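Local coordinates for vacuolar aminopeptidase 1 (Saccharomyces cerevisiae, PDB 5JGF), which removes amino acids from the N-termini of peptides and proteins in the yeast vacuole as a zinc aminopeptidase, and is the major cargo of the cytoplasm-to-vacuole targeting pathway, at residues F15-Y20 with V243-I248; P23-V28 with N66-S71; V92-V97 with A258-D263. All coordinates share one frame; numbering follows the deposited sequence.

Contact 1 of 3, residues F15-Y20 with V243-I248; sequences FIDFIY and VQKGTI
Lys-245 and Asp-17 form a salt bridge across this contact. NZ of Lys-245 donates a hydrogen bond to OD1 of Asp-17 at 2.7 Å and comes in nearly along the line of the CG-OD1 bond. The lysine runs out extended and bends only at its last torsion (chi4 118°), which turns the ammonium to the carboxylate. Two waters add polar links. One accepts from Gly-246 N and donates to Ile-16 O. The other donates to Val-243 O and lies 2.7 Å from Tyr-20 OH, in the plane of the tyrosine ring.

The contact sets helix 7-21 against the link between strand 233-242 of the six-stranded antiparallel sheet and strand 247-249 of the small three-stranded sheet. Gln-244 in this link packs on Gln-244 of a second subunit.

The Tyr-20 ring lies against the lysine stem, the two side chains crossing at about a right angle. CB of Lys-245 sits over one ring face, 3.9 Å from the centroid, in a CH-pi contact. CG of Tyr-20 is anti to the backbone N (chi1 -176°), which sends the ring along the loop until CE1 is 3.3 Å from Val-243 O at its edge. With an alanine here in place of the lysine, Asp-17 would probably lose its charged partner and the tyrosine face part of its cover. Ile-16 packs along the lysine stem as well, its CG2 near CG and CE. CG2 of Ile-16 touches Gly-246 O at 3.5 Å, and its CD1 meets Ile-248 CD1 at 4.0 Å.

Contact 2 of 3, residues P23-V28 with N66-S71; sequences PTTYHV and NGTNLS
Tyr-26 lays its ring beside Thr-68, the two side chains pointing the same way. Its chi1 (-67°) sets CG opposite the carbonyl carbon, which brings the ring to the 66-68 turn. From CB the chain leads to the ring, where CD1 of Tyr-26 is the first atom to touch, with Gly-67 O at 3.6 Å and the Thr-68 methyl close by. CE1 of Tyr-26 goes closer to that methyl, 3.5 Å from Thr-68 CG2. It also has Asn-66 O near the ring plane at its edge. CZ of Tyr-26 is 4.0 Å from CG2 of Thr-68. At the tip, OH receives a hydrogen bond from a water in the ring plane that also donates to Asn-66 O, and it is hydrogen-bonded to Asp-237 as well.

A second water donates to both Tyr-26 O and Gly-67 O, each at 2.8 Å. It bridges backbones that make no direct hydrogen bond. Next to the ring, Thr-25 crosses Thr-68 at a slant, with CG2 of Thr-25 3.7 Å from CB of Thr-68.

The turn is braced from within. Asn-66 ND2 donates to Thr-68 OG1 at 3.2 Å, almost straight (173°) and in the amide plane. Thr-68 OG1 also bonds to Asp-296, and Asn-66 OD1 to Arg-426 of a third subunit.

Asn-66 and Gly-67 both have positive phi, and they join strands 58-65 and 69-76 in a beta hairpin. Thr-68 and Asn-69 both face the last residue of strand 58-65, a classic beta bulge at the hairpin end.

Contact 3 of 3, residues V92-V97 with A258-D263; sequences VDALTV and APRLDD. With ZN (zinc ion), chain K; ZN (zinc ion), chain L.
The backbones pass closest where the CA atoms of Ala-94 and Arg-260 are 5.7 Å apart, and no direct hydrogen bond joins them. A water links them instead, accepting from Leu-95 N and donating to Asp-262 O at 2.7 Å. CB of Ala-94 packs on the 260-262 segment, 3.5 Å from Asp-262 O and 3.9 Å from CB of Arg-260. The guanidinium of Arg-260 has Pro-259 CG over one face, and its NH1 bonds to Ile-19 O.

The 258-263 segment supplies the bridging ligand of the two-zinc site of this M18 aminopeptidase. In the Asp-262 carboxylate OD1 binds the zinc of chain K and OD2 that of chain L, both at 2.0 Å. With chi1 at 178° the carboxylate points away from the aspartate's own N, toward the metals. A water also spans the two zincs. His-91 and Asp-344 also bind the zinc of chain K, as does a second water; Glu-299 and His-438 bind that of chain L. The peptide bond from Asp-262 to Asp-263 is cis.

Asp-93 is second shell. Its O accepts from His-91 ND1, its carboxylate oxygens take the backbone N-H groups of Glu-298 and Glu-299, and OD1 is also hydrogen-bonded to Tyr-119 OH.

How the contacts relate
Contact 3 carries Asp-262, which bridges the two zincs, and the other two contacts adjoin it with centres about 12 Å away. Contacts 1 and 2 have centres about 18 Å apart. Their first segments, 15-20 and 23-28, belong to the consecutive helices 7-21 and 25-38, which touch where Phe-18 CZ meets Val-28 CG1 at 3.8 Å. Contact 1 reaches contact 3 through Phe-15, whose CE2 is 3.4 Å from CD2 of Leu-261, the residue before Asp-262 in the chain. Contact 2 reaches it through Thr-25, whose OG1 is 3.4 Å from Asp-93 CA. The Thr-25 side chain is about 8 Å from that of His-91 and about 12 Å from a zinc. Contact 1 lies away from the annotated sites.

Contact 1 of 3, residues F15-Y20 with V243-I248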
loop_
_atom_site.group_PDB
_atom_site.type_symbol
_atom_site.label_atom_id
_atom_site.label_comp_id
_atom_site.label_asym_id
_atom_site.label_seq_id
_atom_site.Cartn_x
_atom_site.Cartn_y
_atom_site.Cartn_z
ATOM N N PHE D 15 13.112 -3.608 53.013
ATOM C CA PHE D 15 12.839 -4.166 51.693
ATOM C C PHE D 15 13.841 -3.626 50.675
ATOM O O PHE D 15 14.391 -4.380 49.871
ATOM C CB PHE D 15 11.415 -3.823 51.240
ATOM C CG PHE D 15 11.095 -4.300 49.845
ATOM C CD1 PHE D 15 11.044 -5.661 49.556
ATOM C CD2 PHE D 15 10.878 -3.389 48.815
ATOM C CE1 PHE D 15 10.784 -6.112 48.254
ATOM C CE2 PHE D 15 10.618 -3.826 47.512
ATOM C CZ PHE D 15 10.572 -5.190 47.233
ATOM N N ILE D 16 14.074 -2.317 50.702
ATOM C CA ILE D 16 15.023 -1.700 49.776
ATOM C C ILE D 16 16.406 -2.334 49.936
ATOM O O ILE D 16 17.071 -2.659 48.947
ATOM C CB ILE D 16 15.103 -0.170 50.003
ATOM C CG1 ILE D 16 13.830 0.493 49.461
ATOM C CG2 ILE D 16 16.357 0.405 49.342
ATOM C CD1 ILE D 16 13.726 1.977 49.757
ATOM N N ASP D 17 16.835 -2.520 51.181
ATOM C CA ASP D 17 18.135 -3.134 51.440
ATOM C C ASP D 17 18.164 -4.576 50.932
ATOM O O ASP D 17 19.159 -5.020 50.364
ATOM C CB ASP D 17 18.461 -3.103 52.937
ATOM C CG ASP D 17 18.638 -1.694 53.465
ATOM O OD1 ASP D 17 18.941 -0.790 52.655
ATOM O OD2 ASP D 17 18.490 -1.490 54.692
ATOM N N PHE D 18 17.064 -5.295 51.138
ATOM C CA PHE D 18 16.936 -6.681 50.694
ATOM C C PHE D 18 17.127 -6.771 49.180
ATOM O O PHE D 18 17.897 -7.594 48.685
ATOM C CB PHE D 18 15.553 -7.215 51.102
ATOM C CG PHE D 18 15.052 -8.363 50.262
ATOM C CD1 PHE D 18 15.653 -9.615 50.325
ATOM C CD2 PHE D 18 13.945 -8.193 49.433
ATOM C CE1 PHE D 18 15.155 -10.688 49.575
ATOM C CE2 PHE D 18 13.441 -9.252 48.681
ATOM C CZ PHE D 18 14.045 -10.504 48.752
ATOM N N ILE D 19 16.429 -5.910 48.446
ATOM C CA ILE D 19 16.528 -5.904 46.991
ATOM C C ILE D 19 17.947 -5.576 46.535
ATOM O O ILE D 19 18.484 -6.220 45.634
ATOM C CB ILE D 19 15.544 -4.873 46.382
ATOM C CG1 ILE D 19 14.103 -5.361 46.561
ATOM C CG2 ILE D 19 15.881 -4.623 44.910
ATOM C CD1 ILE D 19 13.760 -6.618 45.764
ATOM N N TYR D 20 18.547 -4.576 47.172
ATOM C CA TYR D 20 19.894 -4.123 46.841
ATOM C C TYR D 20 20.991 -5.137 47.173
ATOM O O TYR D 20 21.934 -5.319 46.403
ATOM C CB TYR D 20 20.176 -2.805 47.572
ATOM C CG TYR D 20 21.503 -2.159 47.239
ATOM C CD1 TYR D 20 21.777 -1.704 45.947
ATOM C CD2 TYR D 20 22.471 -1.968 48.224
ATOM C CE1 TYR D 20 22.980 -1.072 45.645
ATOM C CE2 TYR D 20 23.681 -1.339 47.933
ATOM C CZ TYR D 20 23.928 -0.892 46.645
ATOM O OH TYR D 20 25.115 -0.257 46.359
ATOM N N VAL D 243 22.313 -1.803 39.429
ATOM C CA VAL D 243 22.891 -1.636 40.759
ATOM C C VAL D 243 22.399 -0.386 41.476
ATOM O O VAL D 243 22.892 -0.065 42.556
ATOM C CB VAL D 243 24.439 -1.570 40.719
ATOM C CG1 VAL D 243 25.005 -2.888 40.240
ATOM C CG2 VAL D 243 24.890 -0.426 39.828
ATOM N N GLN D 244 21.445 0.334 40.889
ATOM C CA GLN D 244 20.944 1.534 41.552
ATOM C C GLN D 244 20.054 1.139 42.724
ATOM O O GLN D 244 19.013 0.505 42.550
ATOM C CB GLN D 244 20.156 2.423 40.584
ATOM C CG GLN D 244 19.634 3.704 41.247
ATOM C CD GLN D 244 18.876 4.606 40.287
ATOM O OE1 GLN D 244 18.292 4.139 39.310
ATOM N NE2 GLN D 244 18.862 5.905 40.578
ATOM N N LYS D 245 20.475 1.517 43.927
ATOM C CA LYS D 245 19.723 1.191 45.130
ATOM C C LYS D 245 18.340 1.832 45.111
ATOM O O LYS D 245 18.159 2.929 44.575
ATOM C CB LYS D 245 20.498 1.659 46.367
ATOM C CG LYS D 245 19.838 1.306 47.689
ATOM C CD LYS D 245 20.726 1.701 48.863
ATOM C CE LYS D 245 19.989 1.544 50.182
ATOM N NZ LYS D 245 20.644 0.553 51.078
ATOM N N GLY D 246 17.367 1.131 45.682
ATOM C CA GLY D 246 16.010 1.646 45.738
ATOM C C GLY D 246 15.941 2.917 46.564
ATOM O O GLY D 246 16.843 3.201 47.358
ATOM N N THR D 247 14.867 3.681 46.390
ATOM C CA THR D 247 14.709 4.936 47.108
ATOM C C THR D 247 13.247 5.266 47.391
ATOM O O THR D 247 12.351 4.884 46.635
ATOM C CB THR D 247 15.281 6.112 46.284
ATOM O OG1 THR D 247 16.605 5.793 45.838
ATOM C CG2 THR D 247 15.325 7.381 47.127
ATOM N N ILE D 248 13.009 5.971 48.491
ATOM C CA ILE D 248 11.662 6.409 48.818
ATOM C C ILE D 248 11.527 7.696 48.012
ATOM O O ILE D 248 12.408 8.553 48.066
ATOM C CB ILE D 248 11.514 6.713 50.327
ATOM C CG1 ILE D 248 11.608 5.410 51.122
ATOM C CG2 ILE D 248 10.189 7.417 50.599
ATOM C CD1 ILE D 248 10.588 4.354 50.701
HETATM O O HOH W 1 16.933 -1.607 46.404
HETATM O O HOH W 2 25.020 0.814 43.933
#

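Contact 2 of 3, residues P23-V28 with N66-S71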
loop_
_atom_site.group_PDB
_atom_site.type_symbol
_atom_site.label_atom_id
_atom_site.label_comp_id
_atom_site.label_asym_id
_atom_site.label_seq_id
_atom_site.Cartn_x
_atom_site.Cartn_y
_atom_site.Cartn_z
ATOM N N PRO D 23 20.640 -9.243 44.599
ATOM C CA PRO D 23 20.292 -9.032 43.190
ATOM C C PRO D 23 19.803 -10.209 42.355
ATOM O O PRO D 23 18.965 -10.025 41.473
ATOM C CB PRO D 23 21.565 -8.414 42.620
ATOM C CG PRO D 23 22.635 -9.114 43.407
ATOM C CD PRO D 23 22.086 -9.047 44.813
ATOM N N THR D 24 20.323 -11.407 42.611
ATOM C CA THR D 24 19.907 -12.572 41.833
ATOM C C THR D 24 18.999 -13.505 42.627
ATOM O O THR D 24 18.909 -13.413 43.852
ATOM C CB THR D 24 21.119 -13.387 41.348
ATOM O OG1 THR D 24 21.674 -14.123 42.447
ATOM C CG2 THR D 24 22.189 -12.459 40.775
ATOM N N THR D 25 18.325 -14.405 41.920
ATOM C CA THR D 25 17.432 -15.355 42.570
ATOM C C THR D 25 18.205 -16.151 43.625
ATOM O O THR D 25 17.694 -16.417 44.716
ATOM C CB THR D 25 16.814 -16.313 41.537
ATOM O OG1 THR D 25 16.185 -15.546 40.500
ATOM C CG2 THR D 25 15.764 -17.205 42.193
ATOM N N TYR D 26 19.443 -16.517 43.305
ATOM C CA TYR D 26 20.280 -17.260 44.248
ATOM C C TYR D 26 20.456 -16.501 45.559
ATOM O O TYR D 26 20.350 -17.091 46.637
ATOM C CB TYR D 26 21.660 -17.532 43.647
ATOM C CG TYR D 26 21.645 -18.486 42.479
ATOM C CD1 TYR D 26 21.331 -19.833 42.656
ATOM C CD2 TYR D 26 21.948 -18.042 41.192
ATOM C CE1 TYR D 26 21.323 -20.719 41.579
ATOM C CE2 TYR D 26 21.939 -18.918 40.109
ATOM C CZ TYR D 26 21.627 -20.251 40.308
ATOM O OH TYR D 26 21.611 -21.115 39.237
ATOM N N HIS D 27 20.734 -15.199 45.472
ATOM C CA HIS D 27 20.923 -14.384 46.677
ATOM C C HIS D 27 19.633 -14.290 47.474
ATOM O O HIS D 27 19.648 -14.369 48.701
ATOM C CB HIS D 27 21.379 -12.956 46.336
ATOM C CG HIS D 27 22.756 -12.875 45.754
ATOM N ND1 HIS D 27 22.996 -12.921 44.398
ATOM C CD2 HIS D 27 23.969 -12.759 46.347
ATOM C CE1 HIS D 27 24.297 -12.837 44.179
ATOM N NE2 HIS D 27 24.910 -12.738 45.345
ATOM N N VAL D 28 18.518 -14.106 46.773
ATOM C CA VAL D 28 17.212 -13.990 47.418
ATOM C C VAL D 28 16.867 -15.229 48.240
ATOM O O VAL D 28 16.426 -15.123 49.385
ATOM C CB VAL D 28 16.101 -13.737 46.375
ATOM C CG1 VAL D 28 14.727 -13.817 47.032
ATOM C CG2 VAL D 28 16.295 -12.359 45.745
ATOM N N ASN D 66 17.339 -26.680 43.700
ATOM C CA ASN D 66 18.103 -25.961 42.679
ATOM C C ASN D 66 18.721 -24.657 43.179
ATOM O O ASN D 66 19.330 -23.918 42.404
ATOM C CB ASN D 66 17.186 -25.664 41.482
ATOM C CG ASN D 66 17.957 -25.367 40.210
ATOM O OD1 ASN D 66 18.675 -26.223 39.699
ATOM N ND2 ASN D 66 17.807 -24.147 39.690
ATOM N N GLY D 67 18.565 -24.378 44.470
ATOM C CA GLY D 67 19.096 -23.150 45.038
ATOM C C GLY D 67 18.277 -21.923 44.655
ATOM O O GLY D 67 18.673 -20.797 44.945
ATOM N N THR D 68 17.126 -22.141 44.021
ATOM C CA THR D 68 16.271 -21.039 43.572
ATOM C C THR D 68 14.778 -21.258 43.831
ATOM O O THR D 68 13.952 -20.433 43.439
ATOM C CB THR D 68 16.435 -20.815 42.052
ATOM O OG1 THR D 68 16.037 -22.005 41.355
ATOM C CG2 THR D 68 17.877 -20.500 41.701
ATOM N N ASN D 69 14.444 -22.363 44.489
ATOM C CA ASN D 69 13.058 -22.746 44.775
ATOM C C ASN D 69 13.054 -23.126 46.261
ATOM O O ASN D 69 13.675 -24.114 46.654
ATOM C CB ASN D 69 12.728 -23.947 43.876
ATOM C CG ASN D 69 11.284 -24.432 43.978
ATOM O OD1 ASN D 69 10.978 -25.522 43.490
ATOM N ND2 ASN D 69 10.401 -23.643 44.579
ATOM N N LEU D 70 12.371 -22.334 47.083
ATOM C CA LEU D 70 12.344 -22.578 48.523
ATOM C C LEU D 70 10.944 -22.712 49.100
ATOM O O LEU D 70 10.015 -22.029 48.675
ATOM C CB LEU D 70 13.092 -21.446 49.242
ATOM C CG LEU D 70 13.191 -21.444 50.776
ATOM C CD1 LEU D 70 14.423 -20.670 51.198
ATOM C CD2 LEU D 70 11.941 -20.833 51.390
ATOM N N SER D 71 10.800 -23.613 50.066
ATOM C CA SER D 71 9.522 -23.817 50.730
ATOM C C SER D 71 9.746 -23.851 52.233
ATOM O O SER D 71 10.491 -24.692 52.738
ATOM C CB SER D 71 8.872 -25.127 50.286
ATOM O OG SER D 71 7.616 -25.298 50.924
HETATM O O HOH W 3 20.647 -19.908 46.683
HETATM O O HOH W 4 21.270 -23.735 40.131
#

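Contact 3 of 3, residues V92-V97 with A258-D263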
loop_
_atom_site.group_PDB
_atom_site.type_symbol
_atom_site.label_atom_id
_atom_site.label_comp_id
_atom_site.label_asym_id
_atom_site.label_seq_id
_atom_site.Cartn_x
_atom_site.Cartn_y
_atom_site.Cartn_z
ATOM N N VAL D 92 10.370 -15.898 42.970
ATOM C CA VAL D 92 11.552 -15.114 43.291
ATOM C C VAL D 92 12.430 -14.780 42.098
ATOM O O VAL D 92 13.418 -14.069 42.245
ATOM C CB VAL D 92 12.408 -15.811 44.370
ATOM C CG1 VAL D 92 11.737 -15.668 45.726
ATOM C CG2 VAL D 92 12.593 -17.282 44.024
ATOM N N ASP D 93 12.094 -15.301 40.922
ATOM C CA ASP D 93 12.879 -14.957 39.746
ATOM C C ASP D 93 12.333 -13.618 39.262
ATOM O O ASP D 93 11.166 -13.298 39.490
ATOM C CB ASP D 93 12.740 -16.013 38.637
ATOM C CG ASP D 93 11.313 -16.160 38.124
ATOM O OD1 ASP D 93 11.122 -16.155 36.883
ATOM O OD2 ASP D 93 10.387 -16.297 38.949
ATOM N N ALA D 94 13.187 -12.822 38.632
ATOM C CA ALA D 94 12.770 -11.530 38.099
ATOM C C ALA D 94 13.428 -11.345 36.742
ATOM O O ALA D 94 14.453 -11.967 36.457
ATOM C CB ALA D 94 13.190 -10.411 39.033
ATOM N N LEU D 95 12.840 -10.504 35.900
ATOM C CA LEU D 95 13.423 -10.255 34.588
ATOM C C LEU D 95 14.873 -9.840 34.780
ATOM O O LEU D 95 15.189 -9.036 35.662
ATOM C CB LEU D 95 12.660 -9.148 33.854
ATOM C CG LEU D 95 11.668 -9.630 32.791
ATOM C CD1 LEU D 95 10.606 -10.511 33.441
ATOM C CD2 LEU D 95 11.023 -8.429 32.106
ATOM N N THR D 96 15.758 -10.396 33.962
ATOM C CA THR D 96 17.165 -10.067 34.072
ATOM C C THR D 96 17.888 -10.363 32.765
ATOM O O THR D 96 17.258 -10.622 31.736
ATOM C CB THR D 96 17.819 -10.858 35.244
ATOM O OG1 THR D 96 19.140 -10.367 35.479
ATOM C CG2 THR D 96 17.891 -12.348 34.924
ATOM N N VAL D 97 19.212 -10.303 32.810
ATOM C CA VAL D 97 20.047 -10.578 31.645
ATOM C C VAL D 97 21.050 -11.634 32.095
ATOM O O VAL D 97 21.697 -11.481 33.130
ATOM C CB VAL D 97 20.781 -9.299 31.172
ATOM C CG1 VAL D 97 21.766 -9.636 30.070
ATOM C CG2 VAL D 97 19.766 -8.282 30.672
ATOM N N ALA D 258 12.309 0.981 42.995
ATOM C CA ALA D 258 13.310 -0.065 43.131
ATOM C C ALA D 258 13.209 -1.068 42.005
ATOM O O ALA D 258 12.157 -1.222 41.384
ATOM C CB ALA D 258 13.141 -0.787 44.480
ATOM N N PRO D 259 14.312 -1.774 41.729
ATOM C CA PRO D 259 14.306 -2.770 40.661
ATOM C C PRO D 259 13.809 -4.119 41.159
ATOM O O PRO D 259 13.768 -4.377 42.366
ATOM C CB PRO D 259 15.769 -2.838 40.258
ATOM C CG PRO D 259 16.460 -2.701 41.599
ATOM C CD PRO D 259 15.681 -1.557 42.239
ATOM N N ARG D 260 13.407 -4.957 40.210
ATOM C CA ARG D 260 12.977 -6.319 40.489
ATOM C C ARG D 260 11.844 -6.500 41.508
ATOM O O ARG D 260 11.858 -7.452 42.288
ATOM C CB ARG D 260 14.222 -7.122 40.903
ATOM C CG ARG D 260 15.412 -6.909 39.937
ATOM C CD ARG D 260 16.704 -7.610 40.373
ATOM N NE ARG D 260 17.319 -7.031 41.570
ATOM C CZ ARG D 260 18.159 -5.998 41.578
ATOM N NH1 ARG D 260 18.659 -5.561 42.730
ATOM N NH2 ARG D 260 18.513 -5.402 40.446
ATOM N N LEU D 261 10.858 -5.603 41.489
ATOM C CA LEU D 261 9.717 -5.700 42.404
ATOM C C LEU D 261 8.867 -6.945 42.109
ATOM O O LEU D 261 8.342 -7.580 43.013
ATOM C CB LEU D 261 8.846 -4.438 42.313
ATOM C CG LEU D 261 9.442 -3.101 42.762
ATOM C CD1 LEU D 261 8.353 -2.035 42.740
ATOM C CD2 LEU D 261 10.013 -3.235 44.175
ATOM N N ASP D 262 8.728 -7.279 40.835
ATOM C CA ASP D 262 7.968 -8.446 40.410
ATOM C C ASP D 262 8.920 -9.650 40.423
ATOM O O ASP D 262 9.830 -9.700 39.599
ATOM C CB ASP D 262 7.472 -8.196 38.976
ATOM C CG ASP D 262 6.691 -9.361 38.388
ATOM O OD1 ASP D 262 6.435 -10.352 39.092
ATOM O OD2 ASP D 262 6.300 -9.273 37.201
ATOM N N ASP D 263 8.772 -10.603 41.349
ATOM C CA ASP D 263 7.736 -10.641 42.391
ATOM C C ASP D 263 8.389 -10.717 43.789
ATOM O O ASP D 263 7.844 -11.314 44.716
ATOM C CB ASP D 263 6.833 -11.869 42.123
ATOM C CG ASP D 263 5.654 -11.989 43.088
ATOM O OD1 ASP D 263 5.115 -10.952 43.525
ATOM O OD2 ASP D 263 5.241 -13.130 43.402
HETATM ZN ZN ZN K . 5.129 -11.799 38.707
HETATM ZN ZN ZN L . 6.475 -10.724 35.816
HETATM O O HOH W 5 10.197 -9.659 36.910
HETATM O O HOH W 6 3.438 -10.183 38.095
HETATM O O HOH W 7 5.366 -12.259 36.728
#